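Local coordinates for DUF3298 domain-containing protein (PDB 4E72), which is of unknown function but belongs to the DUF3298 family and is probably made as a lipoprotein precursor with a signal peptide, at residues 186-191 against 205-210; 131-136 against 178-183; 144-149 against 172-177. One frame throughout, in Å; residues are numbered along the deposited sequence. Where two conformers were deposited one is given.

Contact 1. Residues 186-191 against 205-210; sequences AVTLKY and ELKIPY
Leu189 and Leu206 face each other as a hydrogen-bonded pair of two antiparallel strands, 187-190 and 205-208. Their backbones exchange two bonds, Leu189 N to Leu206 O at 2.8 Å and Leu206 N to Leu189 O at 2.7 Å. Val187 and Ile208 form the next such pair, and Val187 N gives to Ile208 O at 2.8 Å. The strand axes run at 155° to each other. Side chains of the two pairs share one face of the sheet. There Leu189 CB meets Leu206 CB at 3.8 Å, and CD1 of Leu189 touches CD1 of Ile208. Tyr210, past the second strand, brings CZ of its ring 3.5 Å from CG2 of Val187, and the two side chains cross at about a right angle.

The other face is polar. Lys190 and Glu205 are a non-hydrogen-bonded pair, joined instead by their side chains. Lys190 has CG anti to its backbone N (chi1 172°), and bends at chi2 and chi3 lay its chain obliquely across Glu205. NZ then meets OE2 of Glu205 at 2.9 Å, on the anti lone pair. The other oxygen, OE1, takes NZ of Lys207 at 3.0 Å. That same NZ donates to OG1 of Thr188 at 3.1 Å. One carboxylate thus holds two lysines, and Arg92 adds a further salt bridge to its OE2.

OG1 of Thr183 bonds OG1 of Thr188, and its carbonyl bonds the hydroxyl of Tyr210. Phe145, Trp146 and Ala149 of helix 142-159 pack on Leu189. The motif is a three-stranded antiparallel sheet with 187-190 in the middle. Helix 142-159 lies on its apolar face, and the salt-bridge network lies on the Lys190-Glu205-Lys207 face, where Phe120 also packs.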
loop_
_atom_site.group_PDB
_atom_site.type_symbol
_atom_site.label_atom_id
_atom_site.label_comp_id
_atom_site.label_asym_id
_atom_site.label_seq_id
_atom_site.Cartn_x
_atom_site.Cartn_y
_atom_site.Cartn_z
ATOM N N ALA A 186 9.821 -12.207 -4.465
ATOM C CA ALA A 186 9.770 -11.535 -5.763
ATOM C C ALA A 186 9.455 -10.076 -5.524
ATOM O O ALA A 186 9.123 -9.719 -4.393
ATOM C CB ALA A 186 8.678 -12.167 -6.629
ATOM N N VAL A 187 9.582 -9.216 -6.546
ATOM C CA VAL A 187 9.154 -7.833 -6.371
ATOM C C VAL A 187 7.590 -7.816 -6.528
ATOM O O VAL A 187 7.056 -8.330 -7.518
ATOM C CB VAL A 187 9.904 -6.856 -7.316
ATOM C CG1 VAL A 187 9.195 -5.502 -7.434
ATOM C CG2 VAL A 187 11.330 -6.647 -6.828
ATOM N N THR A 188 6.871 -7.276 -5.530
ATOM C CA THR A 188 5.392 -7.212 -5.606
ATOM C C THR A 188 4.919 -5.882 -6.206
ATOM O O THR A 188 5.324 -4.819 -5.734
ATOM C CB THR A 188 4.759 -7.442 -4.218
ATOM O OG1 THR A 188 5.172 -8.718 -3.743
ATOM C CG2 THR A 188 3.215 -7.379 -4.232
ATOM N N LEU A 189 4.058 -5.957 -7.243
ATOM C CA LEU A 189 3.365 -4.800 -7.830
ATOM C C LEU A 189 1.910 -4.928 -7.453
ATOM O O LEU A 189 1.235 -5.870 -7.891
ATOM C CB LEU A 189 3.495 -4.653 -9.359
ATOM C CG LEU A 189 4.858 -4.668 -10.036
ATOM C CD1 LEU A 189 4.727 -4.135 -11.443
ATOM C CD2 LEU A 189 5.847 -3.827 -9.313
ATOM N N LYS A 190 1.437 -4.022 -6.602
ATOM C CA LYS A 190 0.064 -4.050 -6.118
ATOM C C LYS A 190 -0.758 -2.942 -6.799
ATOM O O LYS A 190 -0.341 -1.785 -6.836
ATOM C CB LYS A 190 0.053 -3.914 -4.584
ATOM C CG LYS A 190 -1.326 -3.749 -3.975
ATOM C CD LYS A 190 -1.930 -5.045 -3.588
ATOM C CE LYS A 190 -2.201 -5.100 -2.112
ATOM N NZ LYS A 190 -2.937 -6.336 -1.769
ATOM N N TYR A 191 -1.933 -3.318 -7.322
ATOM C CA TYR A 191 -2.807 -2.439 -8.082
ATOM C C TYR A 191 -4.024 -2.005 -7.312
ATOM O O TYR A 191 -4.628 -2.782 -6.571
ATOM C CB TYR A 191 -3.247 -3.124 -9.398
ATOM C CG TYR A 191 -2.117 -3.075 -10.394
ATOM C CD1 TYR A 191 -0.984 -3.873 -10.231
ATOM C CD2 TYR A 191 -2.117 -2.145 -11.432
ATOM C CE1 TYR A 191 0.100 -3.776 -11.096
ATOM C CE2 TYR A 191 -1.035 -2.039 -12.301
ATOM C CZ TYR A 191 0.085 -2.834 -12.112
ATOM O OH TYR A 191 1.189 -2.698 -12.929
ATOM N N GLU A 205 -2.083 -8.479 -7.480
ATOM C CA GLU A 205 -0.658 -8.495 -7.137
ATOM C C GLU A 205 0.131 -9.191 -8.215
ATOM O O GLU A 205 -0.073 -10.383 -8.465
ATOM C CB GLU A 205 -0.378 -9.164 -5.774
ATOM C CG GLU A 205 -0.699 -8.272 -4.587
ATOM C CD GLU A 205 -0.300 -8.789 -3.214
ATOM O OE1 GLU A 205 0.471 -9.773 -3.132
ATOM O OE2 GLU A 205 -0.744 -8.187 -2.211
ATOM N N LEU A 206 1.016 -8.417 -8.863
ATOM C CA LEU A 206 1.938 -8.906 -9.879
ATOM C C LEU A 206 3.252 -9.231 -9.202
ATOM O O LEU A 206 3.662 -8.493 -8.288
ATOM C CB LEU A 206 2.133 -7.848 -10.981
ATOM C CG LEU A 206 1.320 -8.002 -12.277
ATOM C CD1 LEU A 206 -0.181 -8.066 -12.017
ATOM C CD2 LEU A 206 1.623 -6.863 -13.218
ATOM N N LYS A 207 3.905 -10.322 -9.627
ATOM C CA LYS A 207 5.177 -10.709 -9.033
ATOM C C LYS A 207 6.256 -10.777 -10.086
ATOM O O LYS A 207 6.137 -11.556 -11.048
ATOM C CB LYS A 207 5.073 -12.066 -8.294
ATOM C CG LYS A 207 3.903 -12.203 -7.329
ATOM C CD LYS A 207 4.148 -11.541 -5.987
ATOM C CE LYS A 207 2.895 -11.597 -5.139
ATOM N NZ LYS A 207 3.124 -11.071 -3.770
ATOM N N ILE A 208 7.315 -9.969 -9.913
ATOM C CA ILE A 208 8.459 -10.041 -10.818
ATOM C C ILE A 208 9.555 -10.787 -10.096
ATOM O O ILE A 208 10.038 -10.293 -9.074
ATOM C CB ILE A 208 8.994 -8.711 -11.395
ATOM C CG1 ILE A 208 7.882 -7.829 -12.004
ATOM C CG2 ILE A 208 10.120 -8.990 -12.410
ATOM C CD1 ILE A 208 8.224 -6.337 -11.949
ATOM N N PRO A 209 9.984 -11.960 -10.612
ATOM C CA PRO A 209 11.114 -12.668 -9.977
ATOM C C PRO A 209 12.391 -11.830 -10.012
ATOM O O PRO A 209 12.704 -11.254 -11.053
ATOM C CB PRO A 209 11.256 -13.951 -10.822
ATOM C CG PRO A 209 9.932 -14.109 -11.537
ATOM C CD PRO A 209 9.507 -12.687 -11.811
ATOM N N TYR A 210 13.159 -11.800 -8.901
ATOM C CA TYR A 210 14.449 -11.067 -8.858
ATOM C C TYR A 210 15.446 -11.447 -9.999
ATOM O O TYR A 210 16.072 -10.526 -10.510
ATOM C CB TYR A 210 15.136 -11.194 -7.487
ATOM C CG TYR A 210 14.473 -10.305 -6.454
ATOM C CD1 TYR A 210 14.813 -8.960 -6.339
ATOM C CD2 TYR A 210 13.438 -10.782 -5.659
ATOM C CE1 TYR A 210 14.201 -8.136 -5.393
ATOM C CE2 TYR A 210 12.816 -9.967 -4.716
ATOM C CZ TYR A 210 13.194 -8.644 -4.587
ATOM O OH TYR A 210 12.520 -7.834 -3.691
#

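Contact 2. Residues 131-136 against 178-183; sequences LSLQDM and PHVALT
Leu131 touches Leu182 through their CD1 methyls, 4.0 Å apart, and the two side chains cross at about a right angle. Leu221 packs on both leucines. Ser132 then starts the short, weakly bonded helix 133-136. It stands at the N-cap position, where its OG accepts a weak bond from Asp135 N. In return, Ser132 N gives to OD2 of Asp135 at 3.1 Å, nearly straight at 177°, though the donor stands 29° out of the carboxylate plane. The reciprocal pair is a capping box at the start of the helix. Leu133 and Met136 point toward the strand.

Leu133 follows. Its CG lies anti to the backbone N (chi1 -177°), which carries CD1 to within 4.2 Å of CG1 of Val180. Phe145 and Trp146 of helix 142-159 also pack on Leu133.

Met136, a selenomethionine, touches both Leu182 and Val180. Its chain is extended beyond CG and slides past Leu182 in the opposite direction. SE rests 3.8 Å from CG of Leu182 and 4.2 Å from CG1 of Val180. Its methyl CE approaches the carbonyl O of Val180 at 3.9 Å. That oxygen is bonded by the side-chain amide of Asn122, which also accepts from Leu182 N. Strand 115-124 thus satisfies the backbone polar atoms beside an apolar contact.

Leu182 itself is the centre of an inverse gamma turn. The motif is a capping box on a one-turn helix, packed through Leu133 and Met136, with Leu131 just before it, against an edge strand.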
loop_
_atom_site.group_PDB
_atom_site.type_symbol
_atom_site.label_atom_id
_atom_site.label_comp_id
_atom_site.label_asym_id
_atom_site.label_seq_id
_atom_site.Cartn_x
_atom_site.Cartn_y
_atom_site.Cartn_z
ATOM N N LEU A 131 12.332 4.207 0.433
ATOM C CA LEU A 131 12.780 4.061 -0.952
ATOM C C LEU A 131 11.626 4.246 -1.940
ATOM O O LEU A 131 10.574 3.611 -1.816
ATOM C CB LEU A 131 13.428 2.693 -1.188
ATOM C CG LEU A 131 14.506 2.243 -0.201
ATOM C CD1 LEU A 131 14.766 0.768 -0.341
ATOM C CD2 LEU A 131 15.806 3.052 -0.360
ATOM N N SER A 132 11.820 5.152 -2.894
ATOM C CA SER A 132 10.919 5.399 -4.019
ATOM C C SER A 132 11.318 4.394 -5.126
ATOM O O SER A 132 12.364 3.720 -4.998
ATOM C CB SER A 132 11.076 6.844 -4.493
ATOM O OG SER A 132 12.429 7.081 -4.863
ATOM N N LEU A 133 10.528 4.281 -6.202
ATOM C CA LEU A 133 10.901 3.378 -7.296
ATOM C C LEU A 133 12.252 3.790 -7.860
ATOM O O LEU A 133 13.089 2.926 -8.127
ATOM C CB LEU A 133 9.842 3.306 -8.421
ATOM C CG LEU A 133 10.133 2.300 -9.585
ATOM C CD1 LEU A 133 10.317 0.836 -9.076
ATOM C CD2 LEU A 133 9.057 2.376 -10.652
ATOM N N GLN A 134 12.482 5.111 -7.965
ATOM C CA GLN A 134 13.723 5.704 -8.465
ATOM C C GLN A 134 14.932 5.239 -7.622
ATOM O O GLN A 134 15.952 4.841 -8.187
ATOM C CB GLN A 134 13.615 7.255 -8.490
ATOM C CG GLN A 134 14.849 7.982 -9.058
ATOM C CD GLN A 134 15.013 7.775 -10.551
ATOM O OE1 GLN A 134 14.359 8.430 -11.377
ATOM N NE2 GLN A 134 15.883 6.842 -10.932
ATOM N N ASP A 135 14.797 5.245 -6.287
ATOM C CA ASP A 135 15.853 4.801 -5.365
ATOM C C ASP A 135 16.127 3.289 -5.457
ATOM O O ASP A 135 17.196 2.867 -5.055
ATOM C CB ASP A 135 15.482 5.138 -3.912
ATOM C CG ASP A 135 15.286 6.610 -3.619
ATOM O OD1 ASP A 135 16.063 7.435 -4.167
ATOM O OD2 ASP A 135 14.367 6.943 -2.817
HETATM N N MSE A 136 15.194 2.479 -5.973
HETATM C CA MSE A 136 15.411 1.030 -6.057
HETATM C C MSE A 136 16.085 0.589 -7.355
HETATM O O MSE A 136 16.555 -0.551 -7.438
HETATM C CB MSE A 136 14.093 0.259 -5.925
HETATM C CG MSE A 136 13.326 0.500 -4.630
HETATM SE SE MSE A 136 11.529 -0.224 -4.897
HETATM C CE MSE A 136 10.547 0.730 -3.491
ATOM N N PRO A 178 1.798 2.962 -8.705
ATOM C CA PRO A 178 2.771 3.590 -7.791
ATOM C C PRO A 178 3.205 2.655 -6.640
ATOM O O PRO A 178 4.153 3.003 -5.940
ATOM C CB PRO A 178 2.012 4.799 -7.219
ATOM C CG PRO A 178 0.620 4.648 -7.618
ATOM C CD PRO A 178 0.417 3.401 -8.404
ATOM N N HIS A 179 2.532 1.488 -6.431
ATOM C CA HIS A 179 2.751 0.588 -5.274
ATOM C C HIS A 179 3.601 -0.616 -5.617
ATOM O O HIS A 179 3.122 -1.623 -6.149
ATOM C CB HIS A 179 1.405 0.119 -4.672
ATOM C CG HIS A 179 0.306 1.151 -4.715
ATOM N ND1 HIS A 179 0.467 2.412 -4.141
ATOM C CD2 HIS A 179 -0.952 1.047 -5.199
ATOM C CE1 HIS A 179 -0.678 3.040 -4.323
ATOM N NE2 HIS A 179 -1.586 2.246 -4.911
ATOM N N VAL A 180 4.878 -0.510 -5.265
ATOM C CA VAL A 180 5.908 -1.497 -5.535
ATOM C C VAL A 180 6.540 -1.857 -4.219
ATOM O O VAL A 180 7.009 -0.961 -3.530
ATOM C CB VAL A 180 6.965 -0.929 -6.541
ATOM C CG1 VAL A 180 8.145 -1.901 -6.747
ATOM C CG2 VAL A 180 6.338 -0.560 -7.883
ATOM N N ALA A 181 6.594 -3.152 -3.872
ATOM C CA ALA A 181 7.228 -3.567 -2.628
ATOM C C ALA A 181 8.382 -4.529 -2.865
ATOM O O ALA A 181 8.271 -5.450 -3.691
ATOM C CB ALA A 181 6.222 -4.192 -1.707
ATOM N N LEU A 182 9.499 -4.312 -2.119
ATOM C CA LEU A 182 10.667 -5.165 -2.172
ATOM C C LEU A 182 10.429 -6.379 -1.253
ATOM O O LEU A 182 11.085 -6.540 -0.218
ATOM C CB LEU A 182 11.954 -4.392 -1.804
ATOM C CG LEU A 182 12.457 -3.326 -2.818
ATOM C CD1 LEU A 182 13.676 -2.597 -2.267
ATOM C CD2 LEU A 182 12.826 -3.957 -4.180
ATOM N N THR A 183 9.455 -7.233 -1.631
ATOM C CA THR A 183 9.125 -8.436 -0.872
ATOM C C THR A 183 10.272 -9.472 -1.098
ATOM O O THR A 183 11.111 -9.317 -2.002
ATOM C CB THR A 183 7.703 -8.910 -1.193
ATOM O OG1 THR A 183 7.470 -8.767 -2.586
ATOM C CG2 THR A 183 6.648 -8.101 -0.449
#

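Contact 3. Residues 144-149 against 172-177; sequences AFWKQA and WPFQRT
Trp146 and Arg176 both set CG anti to their carbonyl carbon (chi1 -66° and -71°), and Arg176 then runs extended from CG to NE over the indole. The result is a cation-pi stack between helix 142-159 and the loop ahead of strand 179-181. The guanidinium lies flat on Trp146, centres 4.1 Å apart and planes 10° from parallel. Its NE is 3.6 Å from CD1 of the indole. Farther along the same face, CG of Arg176 makes a CH-pi contact, 3.7 Å from the centroid of the six-membered ring. On the opposite face Phe145 turns its ring edge to the indole, with CD2 over its centre. Glu142, outside both segments, accepts from Trp146 NE1, which helps to fix the turn of the ring. Glu142 also makes a long, weak ion pair with Arg176.

Phe174 comes to the helix beside the tryptophan. Its CZ packs against CB of Ala149 at 3.5 Å and lies near the indole plane, at the edge, 4.4 Å from CE3. Tyr191 and His153 also pack on this ring. The far rim of the indole meets Thr177, whose OG1 is hydrogen-bonded to the carbonyl O of Lys190. There CH2 of Trp146 lies 3.3 Å from Thr177 O, near the ring plane.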
loop_
_atom_site.group_PDB
_atom_site.type_symbol
_atom_site.label_atom_id
_atom_site.label_comp_id
_atom_site.label_asym_id
_atom_site.label_seq_id
_atom_site.Cartn_x
_atom_site.Cartn_y
_atom_site.Cartn_z
ATOM N N ALA A 144 13.054 -0.574 -18.631
ATOM C CA ALA A 144 13.335 -2.013 -18.509
ATOM C C ALA A 144 12.519 -2.662 -17.358
ATOM O O ALA A 144 12.069 -3.797 -17.500
ATOM C CB ALA A 144 14.822 -2.244 -18.291
ATOM N N PHE A 145 12.308 -1.935 -16.240
ATOM C CA PHE A 145 11.497 -2.436 -15.119
ATOM C C PHE A 145 10.030 -2.670 -15.540
ATOM O O PHE A 145 9.465 -3.733 -15.250
ATOM C CB PHE A 145 11.547 -1.470 -13.926
ATOM C CG PHE A 145 10.686 -1.876 -12.747
ATOM C CD1 PHE A 145 11.135 -2.819 -11.827
ATOM C CD2 PHE A 145 9.438 -1.284 -12.537
ATOM C CE1 PHE A 145 10.364 -3.160 -10.722
ATOM C CE2 PHE A 145 8.661 -1.637 -11.444
ATOM C CZ PHE A 145 9.123 -2.588 -10.549
ATOM N N TRP A 146 9.426 -1.706 -16.248
ATOM C CA TRP A 146 8.025 -1.861 -16.622
ATOM C C TRP A 146 7.873 -2.898 -17.736
ATOM O O TRP A 146 6.806 -3.505 -17.828
ATOM C CB TRP A 146 7.348 -0.519 -16.933
ATOM C CG TRP A 146 7.261 0.353 -15.710
ATOM C CD1 TRP A 146 8.033 1.442 -15.430
ATOM C CD2 TRP A 146 6.441 0.131 -14.545
ATOM N NE1 TRP A 146 7.702 1.952 -14.196
ATOM C CE2 TRP A 146 6.751 1.147 -13.617
ATOM C CE3 TRP A 146 5.460 -0.817 -14.204
ATOM C CZ2 TRP A 146 6.109 1.248 -12.376
ATOM C CZ3 TRP A 146 4.862 -0.746 -12.962
ATOM C CH2 TRP A 146 5.180 0.282 -12.062
ATOM N N LYS A 147 8.956 -3.189 -18.490
ATOM C CA LYS A 147 8.951 -4.264 -19.490
ATOM C C LYS A 147 8.840 -5.610 -18.793
ATOM O O LYS A 147 8.101 -6.460 -19.277
ATOM C CB LYS A 147 10.195 -4.229 -20.396
ATOM C CG LYS A 147 10.197 -3.059 -21.380
ATOM C CD LYS A 147 9.349 -3.285 -22.630
ATOM C CE LYS A 147 9.547 -2.178 -23.649
ATOM N NZ LYS A 147 10.907 -2.198 -24.273
ATOM N N GLN A 148 9.514 -5.784 -17.624
ATOM C CA GLN A 148 9.438 -7.001 -16.799
ATOM C C GLN A 148 8.096 -7.096 -16.086
ATOM O O GLN A 148 7.596 -8.197 -15.858
ATOM C CB GLN A 148 10.589 -7.076 -15.775
ATOM C CG GLN A 148 11.993 -7.110 -16.406
ATOM C CD GLN A 148 12.129 -8.143 -17.496
ATOM O OE1 GLN A 148 11.955 -9.339 -17.265
ATOM N NE2 GLN A 148 12.390 -7.695 -18.721
ATOM N N ALA A 149 7.511 -5.943 -15.743
ATOM C CA ALA A 149 6.190 -5.818 -15.119
ATOM C C ALA A 149 5.124 -6.317 -16.094
ATOM O O ALA A 149 4.193 -6.996 -15.672
ATOM C CB ALA A 149 5.930 -4.367 -14.740
ATOM N N TRP A 172 -9.147 -3.906 -20.002
ATOM C CA TRP A 172 -8.191 -3.631 -18.948
ATOM C C TRP A 172 -6.776 -3.800 -19.472
ATOM O O TRP A 172 -6.134 -4.810 -19.181
ATOM C CB TRP A 172 -8.450 -4.542 -17.741
ATOM C CG TRP A 172 -9.854 -4.482 -17.214
ATOM C CD1 TRP A 172 -10.868 -5.368 -17.466
ATOM C CD2 TRP A 172 -10.398 -3.483 -16.340
ATOM N NE1 TRP A 172 -12.002 -4.998 -16.780
ATOM C CE2 TRP A 172 -11.746 -3.834 -16.089
ATOM C CE3 TRP A 172 -9.885 -2.304 -15.764
ATOM C CZ2 TRP A 172 -12.583 -3.056 -15.278
ATOM C CZ3 TRP A 172 -10.713 -1.541 -14.951
ATOM C CH2 TRP A 172 -12.037 -1.930 -14.703
ATOM N N PRO A 173 -6.239 -2.822 -20.236
ATOM C CA PRO A 173 -4.842 -2.965 -20.681
ATOM C C PRO A 173 -3.901 -2.858 -19.481
ATOM O O PRO A 173 -4.309 -2.427 -18.394
ATOM C CB PRO A 173 -4.652 -1.802 -21.671
ATOM C CG PRO A 173 -5.642 -0.785 -21.264
ATOM C CD PRO A 173 -6.814 -1.524 -20.661
ATOM N N PHE A 174 -2.657 -3.275 -19.669
ATOM C CA PHE A 174 -1.643 -3.156 -18.641
ATOM C C PHE A 174 -1.421 -1.654 -18.337
ATOM O O PHE A 174 -1.525 -0.801 -19.230
ATOM C CB PHE A 174 -0.351 -3.865 -19.069
ATOM C CG PHE A 174 0.726 -3.823 -18.008
ATOM C CD1 PHE A 174 0.490 -4.325 -16.731
ATOM C CD2 PHE A 174 1.948 -3.211 -18.260
ATOM C CE1 PHE A 174 1.475 -4.261 -15.745
ATOM C CE2 PHE A 174 2.927 -3.135 -17.263
ATOM C CZ PHE A 174 2.694 -3.680 -16.024
ATOM N N GLN A 175 -1.180 -1.353 -17.070
ATOM C CA GLN A 175 -0.993 -0.001 -16.546
ATOM C C GLN A 175 0.125 -0.018 -15.533
ATOM O O GLN A 175 0.376 -1.068 -14.944
ATOM C CB GLN A 175 -2.312 0.446 -15.858
ATOM C CG GLN A 175 -2.570 1.946 -15.857
ATOM C CD GLN A 175 -3.623 2.372 -14.859
ATOM O OE1 GLN A 175 -4.743 1.846 -14.820
ATOM N NE2 GLN A 175 -3.302 3.379 -14.059
ATOM N N ARG A 176 0.773 1.128 -15.282
ATOM C CA ARG A 176 1.783 1.179 -14.227
ATOM C C ARG A 176 1.059 1.281 -12.887
ATOM O O ARG A 176 -0.138 1.576 -12.845
ATOM C CB ARG A 176 2.733 2.385 -14.397
ATOM C CG ARG A 176 3.720 2.314 -15.565
ATOM C CD ARG A 176 4.539 3.592 -15.566
ATOM N NE ARG A 176 5.475 3.668 -16.684
ATOM C CZ ARG A 176 6.500 4.511 -16.738
ATOM N NH1 ARG A 176 6.717 5.369 -15.745
ATOM N NH2 ARG A 176 7.325 4.497 -17.777
ATOM N N THR A 177 1.789 1.110 -11.796
ATOM C CA THR A 177 1.230 1.277 -10.467
ATOM C C THR A 177 2.226 2.042 -9.605
ATOM O O THR A 177 3.411 1.804 -9.758
ATOM C CB THR A 177 0.810 -0.084 -9.826
ATOM O OG1 THR A 177 0.209 0.184 -8.552
ATOM C CG2 THR A 177 1.983 -1.089 -9.666
#

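Overall arrangement
All three contacts build on the small sheet 179-181, 187-190, 205-208 and the helices beside it. Contact 1 is partly buried: backbone bonds join two strands, and charged groups gather on one face, with Lys207 exposed. Contact 2 is buried and apolar, and brings helix 133-136 to the edge strand 179-181. Contact 3 joins helix 142-159 to the loop before that strand. It is mostly buried and aromatic, with Arg176 exposed at its rim. Along the chain, contact 3 is nested within the loop that contact 2 closes, and contact 1 follows both. Phe145 ties contacts 2 and 3 by packing on Val180. The hydroxyl of Tyr191, bonded to Gln175 O, ties contacts 1 and 3.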